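Glp_546_48378_50642 (Giardia intestinalis, PDB 2QVW) cleaves double-stranded RNA into 21 to 23 base-pair siRNAs in the RNA interference pathway, as a Dicer of the ribonuclease III family. Local coordinates at residues V705-H710 and K718-T723; S610-A615 and L637-L642; A133-D138 and P253-L258. One frame throughout, in Å; residues are numbered along the deposited sequence.

Contact 1: V705-H710 and K718-T723; sequences VIIESH and KVYGDT
I706 carries the apolar part of this contact, sending its two branches from helix 701-709 to different partners on helix 718-735. With CG1 beside the backbone N (chi1 -57°) and CG2 opposite that N, the short branch faces V719 and Y720 while the long one runs to T723. I706 CG2 lies 4.1 Å from V719 CG1, the two side chains sliding past each other in opposite directions. The same methyl sits over one face of the Y720 ring, toward the rim, 4.3 Å from Y720 CZ. I706 CD1 meets T723 CG2 tip to tip at 4.0 Å. I707 adds its CG1 beside Y720 OH at 3.7 Å, a van der Waals contact.

The aromatic part belongs to H710, just past the end of its helix. V719 CG2 makes a CH-pi contact over the imidazole, 4.2 Å from the H710 ring centroid and 15° off the normal. V719 CG1 also reaches H710 NE2, at 3.6 Å. Polar bonding stays local or goes elsewhere: S709 OG bonds back to V705 O, and K718 O accepts from N688.

The two segments of this ribonuclease III domain thus meet through apolar contacts and two ring faces, with no polar bond between them. V719 and S709 cover the two faces of the H710 ring, whose side chain comes about 3 Å from a bound manganese at the nearest atoms, and the packed helix supplies D722 to the manganese site shared with E651 and E725.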
loop_
_atom_site.group_PDB
_atom_site.type_symbol
_atom_site.label_atom_id
_atom_site.label_comp_id
_atom_site.label_asym_id
_atom_site.label_seq_id
_atom_site.Cartn_x
_atom_site.Cartn_y
_atom_site.Cartn_z
ATOM N N VAL A 705 42.764 -17.120 -1.089
ATOM C CA VAL A 705 42.129 -18.407 -1.358
ATOM C C VAL A 705 41.568 -18.439 -2.781
ATOM O O VAL A 705 41.583 -19.476 -3.443
ATOM C CB VAL A 705 40.979 -18.673 -0.367
ATOM C CG1 VAL A 705 40.383 -20.044 -0.619
ATOM C CG2 VAL A 705 41.492 -18.567 1.054
ATOM N N ILE A 706 41.072 -17.294 -3.239
ATOM C CA ILE A 706 40.517 -17.178 -4.579
ATOM C C ILE A 706 41.584 -17.532 -5.603
ATOM O O ILE A 706 41.452 -18.499 -6.349
ATOM C CB ILE A 706 40.052 -15.746 -4.872
ATOM C CG1 ILE A 706 39.029 -15.297 -3.830
ATOM C CG2 ILE A 706 39.476 -15.674 -6.280
ATOM C CD1 ILE A 706 37.713 -16.016 -3.920
ATOM N N ILE A 707 42.636 -16.722 -5.636
ATOM C CA ILE A 707 43.749 -16.926 -6.549
ATOM C C ILE A 707 44.266 -18.347 -6.369
ATOM O O ILE A 707 44.732 -18.983 -7.314
ATOM C CB ILE A 707 44.891 -15.944 -6.235
ATOM C CG1 ILE A 707 44.338 -14.523 -6.144
ATOM C CG2 ILE A 707 45.965 -16.033 -7.310
ATOM C CD1 ILE A 707 45.340 -13.502 -5.651
ATOM N N GLU A 708 44.174 -18.835 -5.139
ATOM C CA GLU A 708 44.625 -20.169 -4.803
ATOM C C GLU A 708 43.842 -21.225 -5.562
ATOM O O GLU A 708 44.417 -22.168 -6.097
ATOM C CB GLU A 708 44.490 -20.394 -3.294
ATOM C CG GLU A 708 44.913 -21.778 -2.825
ATOM C CD GLU A 708 46.200 -22.242 -3.478
ATOM O OE1 GLU A 708 47.204 -21.497 -3.418
ATOM O OE2 GLU A 708 46.205 -23.352 -4.054
ATOM N N SER A 709 42.526 -21.053 -5.615
ATOM C CA SER A 709 41.643 -21.996 -6.291
ATOM C C SER A 709 41.548 -21.743 -7.794
ATOM O O SER A 709 41.075 -22.593 -8.552
ATOM C CB SER A 709 40.245 -21.915 -5.676
ATOM O OG SER A 709 40.306 -21.983 -4.265
ATOM N N HIS A 710 41.999 -20.567 -8.216
ATOM C CA HIS A 710 41.958 -20.182 -9.622
ATOM C C HIS A 710 43.323 -19.693 -10.105
ATOM O O HIS A 710 43.766 -18.596 -9.750
ATOM C CB HIS A 710 40.916 -19.084 -9.823
ATOM C CG HIS A 710 39.552 -19.448 -9.326
ATOM N ND1 HIS A 710 38.748 -20.369 -9.965
ATOM C CD2 HIS A 710 38.854 -19.025 -8.247
ATOM C CE1 HIS A 710 37.613 -20.495 -9.300
ATOM N NE2 HIS A 710 37.651 -19.690 -8.253
ATOM N N LYS A 718 35.585 -12.329 -12.776
ATOM C CA LYS A 718 34.176 -12.438 -12.415
ATOM C C LYS A 718 34.040 -13.067 -11.034
ATOM O O LYS A 718 33.341 -12.539 -10.166
ATOM C CB LYS A 718 33.446 -13.292 -13.464
ATOM C CG LYS A 718 33.820 -12.911 -14.894
ATOM C CD LYS A 718 32.811 -13.375 -15.916
ATOM C CE LYS A 718 33.063 -12.685 -17.261
ATOM N NZ LYS A 718 31.999 -12.976 -18.275
ATOM N N VAL A 719 34.731 -14.188 -10.842
ATOM C CA VAL A 719 34.709 -14.930 -9.590
ATOM C C VAL A 719 34.695 -14.035 -8.373
ATOM O O VAL A 719 34.123 -14.384 -7.349
ATOM C CB VAL A 719 35.917 -15.849 -9.477
ATOM C CG1 VAL A 719 35.890 -16.563 -8.151
ATOM C CG2 VAL A 719 35.913 -16.852 -10.615
ATOM N N TYR A 720 35.338 -12.882 -8.486
ATOM C CA TYR A 720 35.389 -11.938 -7.387
ATOM C C TYR A 720 33.996 -11.443 -7.046
ATOM O O TYR A 720 33.581 -11.480 -5.890
ATOM C CB TYR A 720 36.297 -10.765 -7.755
ATOM C CG TYR A 720 37.767 -11.049 -7.533
ATOM C CD1 TYR A 720 38.305 -11.078 -6.243
ATOM C CD2 TYR A 720 38.622 -11.312 -8.609
ATOM C CE1 TYR A 720 39.651 -11.358 -6.031
ATOM C CE2 TYR A 720 39.975 -11.598 -8.403
ATOM C CZ TYR A 720 40.478 -11.618 -7.114
ATOM O OH TYR A 720 41.810 -11.892 -6.904
ATOM N N GLY A 721 33.269 -10.981 -8.055
ATOM C CA GLY A 721 31.932 -10.498 -7.800
ATOM C C GLY A 721 31.015 -11.656 -7.476
ATOM O O GLY A 721 30.178 -11.571 -6.580
ATOM N N ASP A 722 31.202 -12.749 -8.207
ATOM C CA ASP A 722 30.399 -13.960 -8.059
ATOM C C ASP A 722 30.512 -14.655 -6.707
ATOM O O ASP A 722 29.545 -15.225 -6.220
ATOM C CB ASP A 722 30.739 -14.942 -9.186
ATOM C CG ASP A 722 30.204 -14.488 -10.537
ATOM O OD1 ASP A 722 30.441 -13.319 -10.925
ATOM O OD2 ASP A 722 29.544 -15.300 -11.215
ATOM N N THR A 723 31.684 -14.627 -6.095
ATOM C CA THR A 723 31.821 -15.262 -4.792
ATOM C C THR A 723 31.126 -14.395 -3.748
ATOM O O THR A 723 30.609 -14.906 -2.756
ATOM C CB THR A 723 33.295 -15.443 -4.386
ATOM O OG1 THR A 723 33.946 -14.171 -4.371
ATOM C CG2 THR A 723 34.005 -16.381 -5.356
#

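Contact 2: S610-A615 and L637-L642; sequences SKHIAA and LLQIAL
H612 and Q639 cross obliquely, ring and amide planes 76° apart, with Q639 CD at the edge of the imidazole and in its plane. H612 CG is anti to the backbone N (chi1 -180°), which swings the ring out beside the extended glutamine. H612 ND1 comes 3.4 Å from Q639 NE2, but the angle is too poor for a hydrogen bond. The stem of Q639 lies along A615, Q639 CG 3.7 Å from A615 CB.

A615 points toward the other helix and faces L638, A615 CB to L638 CB at 4.0 Å. L642 comes in beside it: L642 CD1 settles among A614 CB at 4.2 Å, A615 CB at 4.1 Å and the backbone of K611, whose aliphatic stem runs past the leucine.

With alanines at the interface, the short helical segments 611-615 and 637-642 approach to 8.5 Å between axes, crossing at 120°. L638 also touches A730 of helix 718-735, the helix that carries D722 of the manganese site, and A614 touches V705 of helix 701-709; the pair therefore backs onto the helices of the ribonuclease III domain. Dispersion and shape do the holding, alanine methyls against leucine branches, while the polar groups of H612 and Q639 meet without a hydrogen bond between them.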
loop_
_atom_site.group_PDB
_atom_site.type_symbol
_atom_site.label_atom_id
_atom_site.label_comp_id
_atom_site.label_asym_id
_atom_site.label_seq_id
_atom_site.Cartn_x
_atom_site.Cartn_y
_atom_site.Cartn_z
ATOM N N SER A 610 42.631 -23.534 4.811
ATOM C CA SER A 610 42.672 -22.134 4.408
ATOM C C SER A 610 41.234 -21.804 4.055
ATOM O O SER A 610 40.678 -20.835 4.548
ATOM C CB SER A 610 43.562 -21.937 3.183
ATOM O OG SER A 610 42.840 -22.266 2.002
ATOM N N LYS A 611 40.628 -22.615 3.197
ATOM C CA LYS A 611 39.234 -22.391 2.849
ATOM C C LYS A 611 38.467 -22.268 4.164
ATOM O O LYS A 611 37.455 -21.577 4.245
ATOM C CB LYS A 611 38.680 -23.561 2.031
ATOM C CG LYS A 611 38.842 -23.411 0.530
ATOM C CD LYS A 611 38.466 -24.691 -0.191
ATOM C CE LYS A 611 38.719 -24.562 -1.679
ATOM N NZ LYS A 611 38.651 -25.873 -2.380
ATOM N N HIS A 612 38.960 -22.940 5.198
ATOM C CA HIS A 612 38.317 -22.868 6.493
ATOM C C HIS A 612 38.842 -21.644 7.223
ATOM O O HIS A 612 38.150 -21.054 8.041
ATOM C CB HIS A 612 38.620 -24.108 7.322
ATOM C CG HIS A 612 37.970 -24.097 8.674
ATOM N ND1 HIS A 612 36.635 -24.382 8.863
ATOM C CD2 HIS A 612 38.468 -23.806 9.902
ATOM C CE1 HIS A 612 36.338 -24.268 10.147
ATOM N NE2 HIS A 612 37.432 -23.918 10.798
ATOM N N ILE A 613 40.080 -21.270 6.934
ATOM C CA ILE A 613 40.676 -20.109 7.571
ATOM C C ILE A 613 40.014 -18.858 7.023
ATOM O O ILE A 613 39.682 -17.937 7.766
ATOM C CB ILE A 613 42.182 -20.028 7.293
ATOM C CG1 ILE A 613 42.849 -21.358 7.648
ATOM C CG2 ILE A 613 42.794 -18.890 8.088
ATOM C CD1 ILE A 613 42.623 -21.816 9.075
ATOM N N ALA A 614 39.830 -18.832 5.709
ATOM C CA ALA A 614 39.195 -17.703 5.047
ATOM C C ALA A 614 37.751 -17.680 5.510
ATOM O O ALA A 614 37.189 -16.624 5.773
ATOM C CB ALA A 614 39.262 -17.875 3.541
ATOM N N ALA A 615 37.158 -18.863 5.604
ATOM C CA ALA A 615 35.787 -18.994 6.057
ATOM C C ALA A 615 35.669 -18.307 7.416
ATOM O O ALA A 615 34.781 -17.482 7.622
ATOM C CB ALA A 615 35.421 -20.464 6.178
ATOM N N LEU A 637 28.803 -22.952 5.377
ATOM C CA LEU A 637 28.252 -22.319 4.184
ATOM C C LEU A 637 29.211 -21.355 3.517
ATOM O O LEU A 637 28.997 -20.949 2.388
ATOM C CB LEU A 637 26.949 -21.604 4.526
ATOM C CG LEU A 637 25.837 -22.536 5.031
ATOM C CD1 LEU A 637 24.578 -21.726 5.301
ATOM C CD2 LEU A 637 25.547 -23.632 4.000
ATOM N N LEU A 638 30.279 -20.993 4.216
ATOM C CA LEU A 638 31.270 -20.085 3.650
ATOM C C LEU A 638 32.342 -20.855 2.877
ATOM O O LEU A 638 32.723 -20.459 1.776
ATOM C CB LEU A 638 31.915 -19.241 4.751
ATOM C CG LEU A 638 31.051 -18.108 5.316
ATOM C CD1 LEU A 638 31.800 -17.410 6.436
ATOM C CD2 LEU A 638 30.714 -17.117 4.211
ATOM N N GLN A 639 32.826 -21.954 3.444
ATOM C CA GLN A 639 33.831 -22.753 2.762
ATOM C C GLN A 639 33.258 -23.132 1.416
ATOM O O GLN A 639 33.920 -23.040 0.388
ATOM C CB GLN A 639 34.136 -24.037 3.531
ATOM C CG GLN A 639 34.577 -23.844 4.955
ATOM C CD GLN A 639 34.992 -25.153 5.595
ATOM O OE1 GLN A 639 35.896 -25.834 5.109
ATOM N NE2 GLN A 639 34.336 -25.515 6.690
ATOM N N ILE A 640 32.005 -23.560 1.445
ATOM C CA ILE A 640 31.304 -23.985 0.245
ATOM C C ILE A 640 31.230 -22.837 -0.743
ATOM O O ILE A 640 31.332 -23.051 -1.948
ATOM C CB ILE A 640 29.892 -24.434 0.577
ATOM C CG1 ILE A 640 29.882 -25.118 1.946
ATOM C CG2 ILE A 640 29.422 -25.408 -0.458
ATOM C CD1 ILE A 640 28.503 -25.514 2.411
ATOM N N ALA A 641 31.062 -21.620 -0.235
ATOM C CA ALA A 641 30.978 -20.446 -1.103
ATOM C C ALA A 641 32.335 -20.176 -1.737
ATOM O O ALA A 641 32.417 -19.611 -2.840
ATOM C CB ALA A 641 30.538 -19.226 -0.308
ATOM N N LEU A 642 33.387 -20.589 -1.028
ATOM C CA LEU A 642 34.763 -20.399 -1.461
ATOM C C LEU A 642 35.249 -21.434 -2.473
ATOM O O LEU A 642 35.910 -21.084 -3.452
ATOM C CB LEU A 642 35.675 -20.407 -0.244
ATOM C CG LEU A 642 35.362 -19.275 0.733
ATOM C CD1 LEU A 642 35.786 -19.693 2.131
ATOM C CD2 LEU A 642 36.059 -17.981 0.292
#

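Contact 3: A133-D138 and P253-L258; sequences AQLMCD and PDEFDL
M136 folds back on itself to lay its sulfur obliquely by the ring of F256, a Met-aromatic contact between a helix end and a loop that has no regular secondary structure. The sulfur M136 SD is 4.9 Å from the ring centroid of F256, 34° off the normal. The first torsion (chi1 -105°) puts CG against the ring, and the bend at chi2 (-60°) then sets the sulfur: M136 CG is 3.5 Å from F256 CE1, the two side chains crossing at about a right angle. F256 itself is the centre of an inverse gamma turn.

P253 sits between the F256 ring and L135, the residue before M136. P253 CG lies in the plane of the F256 ring, at its edge, and also touches L135 CB at 3.7 Å. The leucine runs at a slant to the proline, and L135 CD1 lies 3.9 Å from P253 CB. E255 crosses L135 at about a right angle, its OE2 end reaching L135 CD1; E255 OE1 makes a weak hydrogen bond with T132. Beside it, D254 is tied by a salt bridge to R159.

Both segments belong to the PAZ region of the protein, away from the metal sites. The contact joins the C-terminal end of helix 127-137 to the loop that follows strand 250-251, an outermost strand of the five-stranded antiparallel sheet, and precedes helix 260-264. Helix 60-77 lies against both partners: I72 touches M136 and F256, and L76 also touches F256.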
loop_
_atom_site.group_PDB
_atom_site.type_symbol
_atom_site.label_atom_id
_atom_site.label_comp_id
_atom_site.label_asym_id
_atom_site.label_seq_id
_atom_site.Cartn_x
_atom_site.Cartn_y
_atom_site.Cartn_z
ATOM N N ALA A 133 -19.923 29.274 19.847
ATOM C CA ALA A 133 -21.330 29.200 19.512
ATOM C C ALA A 133 -22.089 30.396 20.038
ATOM O O ALA A 133 -23.007 30.885 19.383
ATOM C CB ALA A 133 -21.922 27.934 20.058
ATOM N N GLN A 134 -21.726 30.864 21.224
ATOM C CA GLN A 134 -22.405 32.017 21.784
ATOM C C GLN A 134 -22.229 33.177 20.824
ATOM O O GLN A 134 -23.197 33.781 20.383
ATOM C CB GLN A 134 -21.806 32.398 23.121
ATOM C CG GLN A 134 -21.786 31.297 24.124
ATOM C CD GLN A 134 -21.278 31.788 25.450
ATOM O OE1 GLN A 134 -21.927 32.595 26.112
ATOM N NE2 GLN A 134 -20.099 31.324 25.842
ATOM N N LEU A 135 -20.975 33.481 20.512
ATOM C CA LEU A 135 -20.646 34.561 19.593
ATOM C C LEU A 135 -21.606 34.522 18.417
ATOM O O LEU A 135 -22.254 35.519 18.105
ATOM C CB LEU A 135 -19.207 34.415 19.083
ATOM C CG LEU A 135 -18.114 34.333 20.155
ATOM C CD1 LEU A 135 -16.745 34.521 19.516
ATOM C CD2 LEU A 135 -18.359 35.403 21.211
ATOM N N MET A 136 -21.694 33.369 17.766
ATOM C CA MET A 136 -22.593 33.209 16.632
ATOM C C MET A 136 -24.015 33.608 17.007
ATOM O O MET A 136 -24.625 34.449 16.356
ATOM C CB MET A 136 -22.583 31.756 16.149
ATOM C CG MET A 136 -21.812 31.521 14.860
ATOM S SD MET A 136 -22.465 32.472 13.464
ATOM C CE MET A 136 -23.991 31.629 13.158
ATOM N N CYS A 137 -24.537 32.993 18.065
ATOM C CA CYS A 137 -25.889 33.280 18.533
ATOM C C CYS A 137 -26.114 34.780 18.780
ATOM O O CYS A 137 -27.153 35.312 18.414
ATOM C CB CYS A 137 -26.178 32.476 19.809
ATOM S SG CYS A 137 -27.866 32.615 20.477
ATOM N N ASP A 138 -25.169 35.474 19.405
ATOM C CA ASP A 138 -25.349 36.912 19.644
ATOM C C ASP A 138 -24.706 37.750 18.542
ATOM O O ASP A 138 -23.925 38.669 18.810
ATOM C CB ASP A 138 -24.760 37.326 20.998
ATOM C CG ASP A 138 -25.812 37.441 22.088
ATOM O OD1 ASP A 138 -26.724 38.292 21.975
ATOM O OD2 ASP A 138 -25.717 36.670 23.061
ATOM N N PRO A 253 -18.399 36.453 13.869
ATOM C CA PRO A 253 -17.317 36.822 14.794
ATOM C C PRO A 253 -15.902 36.582 14.235
ATOM O O PRO A 253 -15.685 35.654 13.457
ATOM C CB PRO A 253 -17.626 35.981 16.044
ATOM C CG PRO A 253 -18.389 34.812 15.506
ATOM C CD PRO A 253 -19.288 35.446 14.477
ATOM N N ASP A 254 -14.957 37.436 14.631
ATOM C CA ASP A 254 -13.565 37.344 14.187
ATOM C C ASP A 254 -13.167 35.927 13.773
ATOM O O ASP A 254 -12.766 35.695 12.633
ATOM C CB ASP A 254 -12.635 37.854 15.297
ATOM C CG ASP A 254 -12.710 39.370 15.478
ATOM O OD1 ASP A 254 -12.065 40.094 14.695
ATOM O OD2 ASP A 254 -13.415 39.842 16.396
ATOM N N GLU A 255 -13.293 34.981 14.696
ATOM C CA GLU A 255 -12.949 33.591 14.420
ATOM C C GLU A 255 -13.332 33.172 13.007
ATOM O O GLU A 255 -12.472 32.787 12.231
ATOM C CB GLU A 255 -13.616 32.662 15.442
ATOM C CG GLU A 255 -13.180 32.927 16.887
ATOM C CD GLU A 255 -13.854 32.020 17.916
ATOM O OE1 GLU A 255 -13.323 30.925 18.204
ATOM O OE2 GLU A 255 -14.922 32.406 18.433
ATOM N N PHE A 256 -14.614 33.245 12.665
ATOM C CA PHE A 256 -15.035 32.861 11.324
ATOM C C PHE A 256 -14.427 33.817 10.319
ATOM O O PHE A 256 -15.124 34.627 9.707
ATOM C CB PHE A 256 -16.562 32.875 11.177
ATOM C CG PHE A 256 -17.268 31.820 11.993
ATOM C CD1 PHE A 256 -17.787 32.127 13.245
ATOM C CD2 PHE A 256 -17.412 30.520 11.512
ATOM C CE1 PHE A 256 -18.439 31.162 14.007
ATOM C CE2 PHE A 256 -18.064 29.543 12.273
ATOM C CZ PHE A 256 -18.578 29.866 13.521
ATOM N N ASP A 257 -13.111 33.720 10.166
ATOM C CA ASP A 257 -12.372 34.555 9.233
ATOM C C ASP A 257 -12.220 33.730 7.960
ATOM O O ASP A 257 -12.209 32.500 8.020
ATOM C CB ASP A 257 -11.005 34.925 9.824
ATOM C CG ASP A 257 -10.029 33.771 9.818
ATOM O OD1 ASP A 257 -10.345 32.700 10.380
ATOM O OD2 ASP A 257 -8.934 33.941 9.249
ATOM N N LEU A 258 -12.119 34.405 6.816
ATOM C CA LEU A 258 -11.997 33.743 5.511
ATOM C C LEU A 258 -11.355 32.360 5.601
ATOM O O LEU A 258 -12.026 31.352 5.380
ATOM C CB LEU A 258 -11.213 34.630 4.533
ATOM C CG LEU A 258 -11.373 34.317 3.039
ATOM C CD1 LEU A 258 -12.838 34.417 2.621
ATOM C CD2 LEU A 258 -10.536 35.294 2.235
#

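In the fold
Along the chain the order is contact 3, contact 2, contact 1, each closing before the next opens. Contacts 1 and 2 are neighbours, their centres 12 Å apart, and they touch directly where helix 701-709 lies on helix 611-620; helix 718-735, half of contact 1, also packs on helix 631-642 of contact 2. Together they form one helical body beside the manganese site of the second ribonuclease III domain. Contact 3 stands on the opposite side of the chain's centre, with centres 79 Å from contact 1 and 78 Å from contact 2, in the PAZ domain. The separation reflects Dicer's elongated build, with the PAZ region held far from a cleavage site, consistent with measuring RNA length.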